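Long-range contact in chitin oligosaccahride binding protein NagB1 (Paenibacillus sp. FPU-7, PDB 7EHP), which probably captures N,N'-diacetylchitobiose and related short chitin oligosaccharides outside the cell, as a solute-binding protein of the bacterial extracellular family: residues 170-182 / 266-279. Residues are numbered along the deposited sequence; the frame is centred on the assembly and turned at random.
Sequences MMLNTLWVRTAGD and SFPDVGGKGDGMIN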
loop_
_atom_site.group_PDB
_atom_site.type_symbol
_atom_site.label_atom_id
_atom_site.label_comp_id
_atom_site.label_asym_id
_atom_site.label_seq_id
_atom_site.Cartn_x
_atom_site.Cartn_y
_atom_site.Cartn_z
ATOM N N MET A 170 6.307 -1.818 -5.947
ATOM C CA MET A 170 6.467 -1.872 -4.500
ATOM C C MET A 170 7.956 -2.032 -4.178
ATOM O O MET A 170 8.590 -1.115 -3.637
ATOM C CB MET A 170 5.626 -3.018 -3.919
ATOM C CG MET A 170 4.218 -2.539 -3.526
ATOM S SD MET A 170 3.249 -3.729 -2.569
ATOM C CE MET A 170 3.158 -5.177 -3.627
ATOM N N MET A 171 8.544 -3.169 -4.550
ATOM C CA MET A 171 9.974 -3.342 -4.286
ATOM C C MET A 171 10.809 -2.292 -5.003
ATOM O O MET A 171 11.860 -1.877 -4.493
ATOM C CB MET A 171 10.430 -4.748 -4.680
ATOM C CG MET A 171 11.863 -5.001 -4.236
ATOM S SD MET A 171 12.682 -6.396 -5.003
ATOM C CE MET A 171 11.805 -7.779 -4.287
ATOM N N LEU A 172 10.353 -1.835 -6.166
ATOM C CA LEU A 172 11.082 -0.804 -6.886
ATOM C C LEU A 172 11.173 0.460 -6.058
ATOM O O LEU A 172 12.207 1.139 -6.064
ATOM C CB LEU A 172 10.426 -0.544 -8.246
ATOM C CG LEU A 172 10.990 0.508 -9.203
ATOM C CD1 LEU A 172 12.385 0.080 -9.754
ATOM C CD2 LEU A 172 10.020 0.774 -10.340
ATOM N N ASN A 173 10.115 0.782 -5.321
ATOM C CA ASN A 173 9.982 2.063 -4.651
ATOM C C ASN A 173 11.205 2.166 -3.786
ATOM O O ASN A 173 11.945 3.141 -3.737
ATOM C CB ASN A 173 8.932 2.169 -3.487
ATOM C CG ASN A 173 8.493 3.589 -3.333
ATOM O OD1 ASN A 173 8.372 4.158 -4.398
ATOM N ND2 ASN A 173 8.868 4.277 -2.131
ATOM N N THR A 174 11.247 1.082 -2.998
ATOM C CA THR A 174 12.242 0.917 -1.916
ATOM C C THR A 174 13.646 0.764 -2.466
ATOM O O THR A 174 14.608 1.234 -1.846
ATOM C CB THR A 174 11.910 -0.323 -1.065
ATOM O OG1 THR A 174 10.737 -0.145 -0.269
ATOM C CG2 THR A 174 13.091 -0.738 -0.160
ATOM N N LEU A 175 13.785 0.139 -3.638
ATOM C CA LEU A 175 15.126 0.005 -4.189
ATOM C C LEU A 175 15.695 1.358 -4.600
ATOM O O LEU A 175 16.834 1.667 -4.253
ATOM C CB LEU A 175 15.117 -0.977 -5.357
ATOM C CG LEU A 175 15.404 -2.413 -4.902
ATOM C CD1 LEU A 175 15.259 -3.390 -6.074
ATOM C CD2 LEU A 175 16.806 -2.487 -4.309
ATOM N N TRP A 176 14.928 2.195 -5.325
ATOM C CA TRP A 176 15.568 3.452 -5.727
ATOM C C TRP A 176 15.653 4.426 -4.557
ATOM O O TRP A 176 16.504 5.317 -4.570
ATOM C CB TRP A 176 14.891 4.178 -6.924
ATOM C CG TRP A 176 13.622 5.014 -6.629
ATOM C CD1 TRP A 176 13.604 6.258 -6.075
ATOM C CD2 TRP A 176 12.268 4.769 -7.075
ATOM N NE1 TRP A 176 12.322 6.749 -6.016
ATOM C CE2 TRP A 176 11.481 5.859 -6.627
ATOM C CE3 TRP A 176 11.631 3.714 -7.751
ATOM C CZ2 TRP A 176 10.097 5.928 -6.834
ATOM C CZ3 TRP A 176 10.262 3.781 -7.951
ATOM C CH2 TRP A 176 9.507 4.883 -7.494
ATOM N N VAL A 177 14.785 4.288 -3.547
ATOM C CA VAL A 177 14.932 5.100 -2.342
ATOM C C VAL A 177 16.142 4.634 -1.535
ATOM O O VAL A 177 16.864 5.450 -0.945
ATOM C CB VAL A 177 13.644 5.087 -1.487
ATOM C CG1 VAL A 177 13.909 5.677 -0.074
ATOM C CG2 VAL A 177 12.504 5.852 -2.194
ATOM N N ARG A 178 16.390 3.326 -1.494
ATOM C CA ARG A 178 17.632 2.832 -0.900
ATOM C C ARG A 178 18.848 3.520 -1.514
ATOM O O ARG A 178 19.765 3.952 -0.801
ATOM C CB ARG A 178 17.752 1.315 -1.084
ATOM C CG ARG A 178 17.017 0.476 -0.020
ATOM C CD ARG A 178 17.839 0.208 1.228
ATOM N NE ARG A 178 17.069 -0.547 2.215
ATOM C CZ ARG A 178 16.066 -0.036 2.935
ATOM N NH1 ARG A 178 15.732 1.232 2.788
ATOM N NH2 ARG A 178 15.398 -0.790 3.806
ATOM N N THR A 179 18.876 3.625 -2.848
ATOM C CA THR A 179 20.090 4.103 -3.511
ATOM C C THR A 179 20.165 5.621 -3.573
ATOM O O THR A 179 21.260 6.181 -3.477
ATOM C CB THR A 179 20.182 3.535 -4.921
ATOM O OG1 THR A 179 19.036 3.972 -5.661
ATOM C CG2 THR A 179 20.244 2.011 -4.879
ATOM N N ALA A 180 19.031 6.305 -3.722
ATOM C CA ALA A 180 19.027 7.748 -3.922
ATOM C C ALA A 180 18.470 8.540 -2.748
ATOM O O ALA A 180 18.550 9.774 -2.769
ATOM C CB ALA A 180 18.231 8.120 -5.183
ATOM N N GLY A 181 17.921 7.882 -1.739
ATOM C CA GLY A 181 17.298 8.578 -0.624
ATOM C C GLY A 181 15.830 8.870 -0.872
ATOM O O GLY A 181 15.374 9.027 -2.006
ATOM N N ASP A 182 15.073 8.958 0.225
ATOM C CA ASP A 182 13.632 9.187 0.118
ATOM C C ASP A 182 13.314 10.549 -0.487
ATOM O O ASP A 182 12.281 10.710 -1.154
ATOM C CB ASP A 182 12.972 9.043 1.492
ATOM C CG ASP A 182 13.425 10.102 2.480
ATOM O OD1 ASP A 182 14.642 10.262 2.693
ATOM O OD2 ASP A 182 12.549 10.779 3.055
ATOM N N SER A 266 12.768 -5.757 7.172
ATOM C CA SER A 266 13.001 -4.622 6.290
ATOM C C SER A 266 13.988 -5.009 5.192
ATOM O O SER A 266 14.866 -5.858 5.384
ATOM C CB SER A 266 13.523 -3.433 7.092
ATOM O OG SER A 266 13.839 -2.345 6.244
ATOM N N PHE A 267 13.823 -4.396 4.022
ATOM C CA PHE A 267 14.637 -4.749 2.865
ATOM C C PHE A 267 16.112 -4.505 3.166
ATOM O O PHE A 267 16.454 -3.488 3.770
ATOM C CB PHE A 267 14.218 -3.926 1.644
ATOM C CG PHE A 267 14.796 -4.421 0.373
ATOM C CD1 PHE A 267 14.202 -5.472 -0.311
ATOM C CD2 PHE A 267 15.977 -3.871 -0.122
ATOM C CE1 PHE A 267 14.760 -5.949 -1.499
ATOM C CE2 PHE A 267 16.547 -4.335 -1.292
ATOM C CZ PHE A 267 15.949 -5.382 -1.983
ATOM N N PRO A 268 17.009 -5.403 2.745
ATOM C CA PRO A 268 18.440 -5.206 3.012
ATOM C C PRO A 268 18.955 -3.827 2.610
ATOM O O PRO A 268 18.465 -3.197 1.665
ATOM C CB PRO A 268 19.102 -6.311 2.180
ATOM C CG PRO A 268 18.078 -7.396 2.156
ATOM C CD PRO A 268 16.757 -6.679 2.047
ATOM N N ASP A 269 19.947 -3.350 3.361
ATOM C CA ASP A 269 20.637 -2.131 2.990
ATOM C C ASP A 269 21.526 -2.384 1.777
ATOM O O ASP A 269 21.910 -3.519 1.493
ATOM C CB ASP A 269 21.465 -1.624 4.163
ATOM C CG ASP A 269 20.614 -0.947 5.216
ATOM O OD1 ASP A 269 19.442 -0.623 4.908
ATOM O OD2 ASP A 269 21.119 -0.740 6.343
ATOM N N VAL A 270 21.838 -1.311 1.043
ATOM C CA VAL A 270 22.644 -1.405 -0.170
ATOM C C VAL A 270 23.829 -0.446 -0.183
ATOM O O VAL A 270 24.569 -0.411 -1.169
ATOM C CB VAL A 270 21.792 -1.198 -1.442
ATOM C CG1 VAL A 270 20.542 -2.086 -1.420
ATOM C CG2 VAL A 270 21.446 0.260 -1.613
ATOM N N GLY A 271 24.060 0.318 0.878
ATOM C CA GLY A 271 25.153 1.265 0.847
ATOM C C GLY A 271 24.796 2.448 -0.022
ATOM O O GLY A 271 25.521 2.796 -0.964
ATOM N N GLY A 272 23.645 3.046 0.277
ATOM C CA GLY A 272 23.133 4.183 -0.455
ATOM C C GLY A 272 22.411 5.102 0.505
ATOM O O GLY A 272 22.311 4.823 1.702
ATOM N N LYS A 273 21.893 6.202 -0.039
ATOM C CA LYS A 273 21.357 7.314 0.741
ATOM C C LYS A 273 20.049 6.986 1.444
ATOM O O LYS A 273 19.572 7.817 2.227
ATOM C CB LYS A 273 21.194 8.529 -0.176
ATOM C CG LYS A 273 22.496 8.814 -0.968
ATOM C CD LYS A 273 22.482 10.133 -1.743
ATOM C CE LYS A 273 22.363 9.879 -3.247
ATOM N NZ LYS A 273 22.874 11.018 -4.061
ATOM N N GLY A 274 19.465 5.807 1.212
ATOM C CA GLY A 274 18.198 5.459 1.838
ATOM C C GLY A 274 18.294 4.241 2.733
ATOM O O GLY A 274 17.273 3.631 3.078
ATOM N N ASP A 275 19.516 3.858 3.105
ATOM C CA ASP A 275 19.672 2.757 4.042
ATOM C C ASP A 275 19.010 3.121 5.365
ATOM O O ASP A 275 18.899 4.296 5.729
ATOM C CB ASP A 275 21.148 2.416 4.268
ATOM C CG ASP A 275 21.768 1.682 3.090
ATOM O OD1 ASP A 275 21.048 1.411 2.111
ATOM O OD2 ASP A 275 22.970 1.348 3.141
ATOM N N GLY A 276 18.546 2.090 6.071
ATOM C CA GLY A 276 17.959 2.248 7.376
ATOM C C GLY A 276 16.527 2.718 7.382
ATOM O O GLY A 276 15.961 2.897 8.468
ATOM N N MET A 277 15.919 2.933 6.219
ATOM C CA MET A 277 14.541 3.395 6.158
ATOM C C MET A 277 13.624 2.283 5.670
ATOM O O MET A 277 14.058 1.297 5.072
ATOM C CB MET A 277 14.401 4.620 5.253
ATOM C CG MET A 277 15.564 5.579 5.325
ATOM S SD MET A 277 15.268 6.982 4.253
ATOM C CE MET A 277 13.885 7.738 5.069
ATOM N N ILE A 278 12.337 2.453 5.938
ATOM C CA ILE A 278 11.331 1.497 5.504
ATOM C C ILE A 278 10.180 2.274 4.893
ATOM O O ILE A 278 9.866 3.391 5.312
ATOM C CB ILE A 278 10.854 0.579 6.665
ATOM C CG1 ILE A 278 10.035 -0.600 6.124
ATOM C CG2 ILE A 278 10.072 1.373 7.718
ATOM C CD1 ILE A 278 9.816 -1.736 7.154
ATOM N N ASN A 279 9.576 1.685 3.867
ATOM C CA ASN A 279 8.386 2.239 3.232
ATOM C C ASN A 279 7.175 2.032 4.150
ATOM O O ASN A 279 6.840 0.898 4.508
ATOM C CB ASN A 279 8.191 1.565 1.869
ATOM C CG ASN A 279 7.007 2.108 1.082
ATOM O OD1 ASN A 279 6.465 1.419 0.211
ATOM N ND2 ASN A 279 6.614 3.339 1.364
HETATM O O HOH W 1 10.581 -0.440 2.415
HETATM O O HOH W 2 17.289 9.210 2.546
#
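Arg178 reaches from the helix into segment 266-279, and its guanidinium is gripped at the edge by three backbone carbonyls. NE donates to Pro268 O at 3.0 Å; NH2 makes a fairly straight bond (164°) to Phe267 O, 2.9 Å away; NH1 and NH2 together take Met277 O end-on. The bend at chi2 (-86°) turns the chain so that this flat group lies inside the loop. Over one face sits Asp269 OD1, 3.6 Å from NE, in a salt bridge of charges alone, and this oxygen also accepts from Gly276 N. With an alanine at this position, the three carbonyls would probably lose these donors, freeing the loop to shift.

The packing is closest at Gly274, in the type I beta turn Gly272-Asp275: its N bonds to Arg178 O near the helix end, where Gly181, with positive phi, is the first non-helical residue. Because Gly274 lacks a CB, which would lie 1.7 Å from Val177 O, its CA can come to 3.1 Å from that oxygen in a CA-H...O contact. Farther along, Leu175 CD2 presses on Phe267 CE2 at 3.5 Å, Met171 adds an oblique Met-aromatic contact, and a water bridges Thr174 OG1 and Asn279 N.

The other end is looser: exposed Lys273 runs past Thr179 O and Ala180 O to a salt bridge with Asp199, and a water joins its O to Asp182 N.

The side chain of Asn279 lies about 6 Å from a bound NAG, bordering the sugar site. Helix 198-213 packs against Met171 and Thr179, and strand 348-350 touches Val177 and Met277.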